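Local coordinates for inositol monophosphatase family protein (Staphylococcus aureus subsp. aureus MSSA476, PDB 4I3Y) that probably hydrolyses inositol monophosphates to free inositol and phosphate in a magnesium-dependent reaction that lithium inhibits, at residues A[197-202]-A[226-231]; A[203-208]-A[255-260]. All blocks are in the same frame, centred on the assembly; numbering follows the deposited sequence.

Interaction 1 (A[197-202]-A[226-231])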
loop_
_atom_site.group_PDB
_atom_site.type_symbol
_atom_site.label_atom_id
_atom_site.label_comp_id
_atom_site.label_asym_id
_atom_site.label_seq_id
_atom_site.Cartn_x
_atom_site.Cartn_y
_atom_site.Cartn_z
ATOM N N ARG A 197 6.054 2.796 7.675
ATOM C CA ARG A 197 6.839 1.783 6.886
ATOM C C ARG A 197 8.350 2.077 7.019
ATOM O O ARG A 197 9.164 1.162 7.049
ATOM C CB ARG A 197 6.404 1.785 5.458
ATOM C CG ARG A 197 4.909 1.481 5.337
ATOM C CD ARG A 197 4.742 0.272 4.428
ATOM N NE ARG A 197 3.338 -0.073 4.304
ATOM C CZ ARG A 197 2.877 -0.970 3.434
ATOM N NH1 ARG A 197 3.680 -1.674 2.636
ATOM N NH2 ARG A 197 1.602 -1.175 3.377
ATOM N N VAL A 198 8.725 3.348 7.175
ATOM C CA VAL A 198 10.167 3.683 7.376
ATOM C C VAL A 198 10.573 3.193 8.774
ATOM O O VAL A 198 11.605 2.514 8.936
ATOM C CB VAL A 198 10.449 5.191 7.154
ATOM C CG1 VAL A 198 11.917 5.530 7.493
ATOM C CG2 VAL A 198 10.143 5.602 5.702
ATOM N N ALA A 199 9.698 3.436 9.756
ATOM C CA ALA A 199 10.021 3.147 11.186
ATOM C C ALA A 199 10.197 1.655 11.373
ATOM O O ALA A 199 11.040 1.237 12.139
ATOM C CB ALA A 199 8.935 3.672 12.110
ATOM N N LYS A 200 9.406 0.883 10.622
ATOM C CA LYS A 200 9.401 -0.573 10.657
ATOM C C LYS A 200 10.618 -1.102 9.916
ATOM O O LYS A 200 11.024 -2.241 10.160
ATOM C CB LYS A 200 8.108 -1.113 9.989
ATOM C CG LYS A 200 6.853 -1.024 10.869
ATOM C CD LYS A 200 5.615 -1.633 10.177
ATOM C CE LYS A 200 4.810 -0.572 9.426
ATOM N NZ LYS A 200 3.703 -1.038 8.499
ATOM N N GLY A 201 11.193 -0.287 9.019
ATOM C CA GLY A 201 12.316 -0.740 8.174
ATOM C C GLY A 201 11.914 -1.408 6.846
ATOM O O GLY A 201 12.773 -1.973 6.161
ATOM N N GLN A 202 10.605 -1.319 6.483
ATOM C CA GLN A 202 10.026 -1.752 5.169
ATOM C C GLN A 202 10.359 -0.771 4.003
ATOM O O GLN A 202 10.612 -1.220 2.894
ATOM C CB GLN A 202 8.468 -1.872 5.272
ATOM C CG GLN A 202 8.039 -2.791 6.425
ATOM C CD GLN A 202 6.537 -2.698 6.609
ATOM O OE1 GLN A 202 6.029 -1.624 6.953
ATOM N NE2 GLN A 202 5.820 -3.795 6.362
ATOM N N LEU A 226 13.450 5.507 17.674
ATOM C CA LEU A 226 13.898 4.418 16.805
ATOM C C LEU A 226 15.129 4.803 15.953
ATOM O O LEU A 226 15.453 4.101 15.003
ATOM C CB LEU A 226 12.725 3.979 15.879
ATOM C CG LEU A 226 11.510 3.412 16.638
ATOM C CD1 LEU A 226 10.232 3.430 15.790
ATOM C CD2 LEU A 226 11.816 2.029 17.217
ATOM N N ASN A 227 15.795 5.930 16.280
ATOM C CA ASN A 227 17.049 6.300 15.596
ATOM C C ASN A 227 16.879 6.536 14.081
ATOM O O ASN A 227 17.735 6.112 13.259
ATOM C CB ASN A 227 18.173 5.286 15.886
ATOM C CG ASN A 227 19.559 5.893 15.664
ATOM O OD1 ASN A 227 19.681 7.123 15.650
ATOM N ND2 ASN A 227 20.600 5.054 15.416
ATOM N N LEU A 228 15.779 7.196 13.712
ATOM C CA LEU A 228 15.528 7.559 12.293
ATOM C C LEU A 228 15.951 8.974 12.094
ATOM O O LEU A 228 15.943 9.710 13.069
ATOM C CB LEU A 228 14.014 7.488 11.979
ATOM C CG LEU A 228 13.284 6.173 12.349
ATOM C CD1 LEU A 228 11.806 6.255 12.029
ATOM C CD2 LEU A 228 13.927 4.939 11.699
ATOM N N LYS A 229 16.280 9.379 10.858
ATOM C CA LYS A 229 16.495 10.784 10.542
ATOM C C LYS A 229 15.191 11.391 10.095
ATOM O O LYS A 229 14.527 10.830 9.192
ATOM C CB LYS A 229 17.531 10.959 9.410
ATOM C CG LYS A 229 18.869 10.342 9.717
ATOM C CD LYS A 229 19.548 11.048 10.881
ATOM C CE LYS A 229 20.968 10.553 11.097
ATOM N NZ LYS A 229 21.511 11.075 12.388
ATOM N N MET A 230 14.785 12.486 10.739
ATOM C CA MET A 230 13.620 13.222 10.294
ATOM C C MET A 230 14.011 14.675 10.257
ATOM O O MET A 230 14.336 15.256 11.309
ATOM C CB MET A 230 12.435 13.000 11.203
ATOM C CG MET A 230 11.211 13.860 10.875
ATOM S SD MET A 230 9.801 13.398 11.954
ATOM C CE MET A 230 8.706 14.738 11.561
ATOM N N THR A 231 14.055 15.235 9.043
ATOM C CA THR A 231 14.638 16.569 8.815
ATOM C C THR A 231 13.877 17.325 7.710
ATOM O O THR A 231 13.012 16.779 6.985
ATOM C CB THR A 231 16.123 16.453 8.361
ATOM O OG1 THR A 231 16.201 15.891 7.033
ATOM C CG2 THR A 231 16.941 15.594 9.303
#
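In both L226 (chi1 -63°) and L228 (chi1 -52°), CG sits beside the backbone N and anti to the carbonyl carbon, and each leucine thereby brings its CD1 methyl to A199 near the end of helix 191-200. CD1 of L226 meets CB of A199 at 3.9 Å. CD1 of L228 lies over the backbone as well as the methyl, 3.7 Å from CA of A199. Seen from CB of A199, the two leucine methyls lie nearly at right angles, so they reach the alanine from different directions. A small residue suits this place, since CA of A199 and CA of L226 are only 6.9 Å apart and the leucines supply the bulk. V198 also points its CB toward 226-231, and its carbonyl O, 4.3 Å from CD2 of L228, is taken by N of G201 (2.8 Å). That bond belongs to the Schellman motif ending the helix, where the positive phi of G201 (88°) is comfortable for glycine. L228 is backed by A223 of helix 219-225 and I248 of strand 246-249, while R197 forms a salt bridge with D108 of the second subunit. With no hydrogen bond across it, the contact rests on buried methyl packing, which is set by shape and closeness rather than by bond direction.

Interaction 2 (A[203-208]-A[255-260])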
loop_
_atom_site.group_PDB
_atom_site.type_symbol
_atom_site.label_atom_id
_atom_site.label_comp_id
_atom_site.label_asym_id
_atom_site.label_seq_id
_atom_site.Cartn_x
_atom_site.Cartn_y
_atom_site.Cartn_z
ATOM N N PHE A 203 10.386 0.539 4.272
ATOM C CA PHE A 203 10.865 1.564 3.323
ATOM C C PHE A 203 12.160 2.168 3.891
ATOM O O PHE A 203 12.308 2.250 5.113
ATOM C CB PHE A 203 9.813 2.706 3.226
ATOM C CG PHE A 203 8.508 2.308 2.558
ATOM C CD1 PHE A 203 8.370 1.086 1.938
ATOM C CD2 PHE A 203 7.471 3.251 2.439
ATOM C CE1 PHE A 203 7.148 0.740 1.295
ATOM C CE2 PHE A 203 6.283 2.943 1.802
ATOM C CZ PHE A 203 6.109 1.666 1.239
ATOM N N GLY A 204 13.072 2.581 2.994
ATOM C CA GLY A 204 14.256 3.365 3.358
ATOM C C GLY A 204 13.917 4.772 3.747
ATOM O O GLY A 204 14.547 5.311 4.675
ATOM N N ALA A 205 12.916 5.373 3.097
ATOM C CA ALA A 205 12.629 6.783 3.330
ATOM C C ALA A 205 11.266 7.129 2.766
ATOM O O ALA A 205 10.757 6.418 1.889
ATOM C CB ALA A 205 13.747 7.693 2.741
ATOM N N HIS A 206 10.645 8.165 3.349
ATOM C CA HIS A 206 9.410 8.734 2.861
ATOM C C HIS A 206 9.637 10.229 2.784
ATOM O O HIS A 206 10.176 10.864 3.721
ATOM C CB HIS A 206 8.160 8.455 3.749
ATOM C CG HIS A 206 6.932 9.212 3.303
ATOM N ND1 HIS A 206 6.331 8.997 2.081
ATOM C CD2 HIS A 206 6.165 10.143 3.932
ATOM C CE1 HIS A 206 5.293 9.807 1.945
ATOM N NE2 HIS A 206 5.172 10.519 3.053
ATOM N N ILE A 207 9.238 10.802 1.668
ATOM C CA ILE A 207 9.397 12.278 1.490
ATOM C C ILE A 207 8.022 12.872 1.303
ATOM O O ILE A 207 7.195 12.270 0.564
ATOM C CB ILE A 207 10.155 12.567 0.178
ATOM C CG1 ILE A 207 11.599 12.052 0.280
ATOM C CG2 ILE A 207 10.082 14.046 -0.209
ATOM C CD1 ILE A 207 12.187 11.750 -1.100
ATOM N N ASN A 208 7.760 14.018 1.953
ATOM C CA ASN A 208 6.564 14.882 1.683
ATOM C C ASN A 208 7.071 16.359 1.593
ATOM O O ASN A 208 7.576 16.934 2.596
ATOM C CB ASN A 208 5.422 14.723 2.728
ATOM C CG ASN A 208 4.160 15.571 2.391
ATOM O OD1 ASN A 208 4.247 16.715 1.886
ATOM N ND2 ASN A 208 2.974 15.023 2.719
ATOM N N GLU A 255 21.288 10.799 3.790
ATOM C CA GLU A 255 22.132 11.781 3.094
ATOM C C GLU A 255 22.028 11.575 1.575
ATOM O O GLU A 255 21.935 12.539 0.824
ATOM C CB GLU A 255 23.580 11.692 3.591
ATOM C CG GLU A 255 24.251 13.067 3.768
ATOM C CD GLU A 255 25.791 13.004 3.603
ATOM O OE1 GLU A 255 26.352 11.898 3.369
ATOM O OE2 GLU A 255 26.456 14.065 3.687
ATOM N N THR A 256 22.009 10.319 1.140
ATOM C CA THR A 256 21.996 10.052 -0.283
ATOM C C THR A 256 20.683 10.622 -0.848
ATOM O O THR A 256 20.700 11.229 -1.918
ATOM C CB THR A 256 22.087 8.545 -0.600
ATOM O OG1 THR A 256 23.291 7.986 -0.060
ATOM C CG2 THR A 256 21.955 8.228 -2.116
ATOM N N VAL A 257 19.556 10.456 -0.129
ATOM C CA VAL A 257 18.261 10.927 -0.633
ATOM C C VAL A 257 18.239 12.432 -0.703
ATOM O O VAL A 257 17.697 13.006 -1.636
ATOM C CB VAL A 257 17.081 10.445 0.258
ATOM C CG1 VAL A 257 15.788 11.060 -0.251
ATOM C CG2 VAL A 257 16.982 8.898 0.220
ATOM N N LEU A 258 18.792 13.091 0.332
ATOM C CA LEU A 258 18.777 14.561 0.364
ATOM C C LEU A 258 19.649 15.136 -0.741
ATOM O O LEU A 258 19.336 16.204 -1.335
ATOM C CB LEU A 258 19.322 15.117 1.701
ATOM C CG LEU A 258 18.401 15.063 2.917
ATOM C CD1 LEU A 258 18.975 15.931 4.062
ATOM C CD2 LEU A 258 17.030 15.584 2.541
ATOM N N LYS A 259 20.764 14.472 -0.998
ATOM C CA LYS A 259 21.645 14.983 -2.037
ATOM C C LYS A 259 20.986 14.819 -3.436
ATOM O O LYS A 259 21.016 15.746 -4.240
ATOM C CB LYS A 259 23.062 14.422 -1.906
ATOM C CG LYS A 259 23.274 13.146 -2.671
ATOM C CD LYS A 259 24.556 13.194 -3.531
ATOM C CE LYS A 259 25.126 11.767 -3.711
ATOM N NZ LYS A 259 24.054 10.827 -4.157
ATOM N N ILE A 260 20.337 13.685 -3.700
ATOM C CA ILE A 260 19.490 13.557 -4.932
ATOM C C ILE A 260 18.409 14.655 -5.050
ATOM O O ILE A 260 18.178 15.226 -6.115
ATOM C CB ILE A 260 18.818 12.181 -5.047
ATOM C CG1 ILE A 260 19.854 11.103 -5.258
ATOM C CG2 ILE A 260 17.892 12.109 -6.252
ATOM C CD1 ILE A 260 19.309 9.699 -4.983
#
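From A205 to I207 the backbone is extended, and these two residues, two positions apart in strand 205-208, direct their CB atoms at helix 254-262, while the CB of H206 between them points away. The helix is regular, with N of K259 hydrogen-bonded to O of E255 at 2.9 Å, and it presents V257 to the strand; CA of V257 and CA of A205 are 8.0 Å apart. V257 works as a fork. Its CG1 is anti to the backbone N (chi1 175°) and reaches CD1 of I207 at 3.8 Å, whereas CG2, beside that N, lies 4.3 Å from CB of A205. Such a layer of helix on sheet belongs to the alternating alpha/beta sandwich of inositol monophosphatases: strand 205-208 is the middle strand of a five-stranded mixed sheet, with helix 254-262 on one face and helix 191-200 on the other. H206 accordingly turns to D194 of helix 191-200 and hydrogen-bonds through ND1 to OG of S164 on the adjoining strand. I207 and V257 run past one another in opposite directions, the longer isoleucine, with CG1 beside its own N (chi1 -66°), ending in CD1 against the valine. Beta-branched I207 suits the extended strand, and the short branches of V257 let the helix pack close. V257 also rests on I247 of strand 246-249 and on L158.

Interactions 1 and 2 lie about 11 Å apart, centre to centre, and their segments alternate along the chain. The last turn of helix 191-200 and the residues after it join them: O of R197 probably accepts a hydrogen bond from N of F203 (3.1 Å), and CG2 of V198 packs 3.5 Å from the backbone C of A205. Both reach the same five-stranded sheet, interaction 1 involving helix 191-200 and interaction 2 setting helix 254-262 on the opposite face of strand 205-208. Neither contact includes a magnesium ligand: E76, D94 and I96 are on or just after strands 72-75 and 89-97 of the other, seven-stranded sheet.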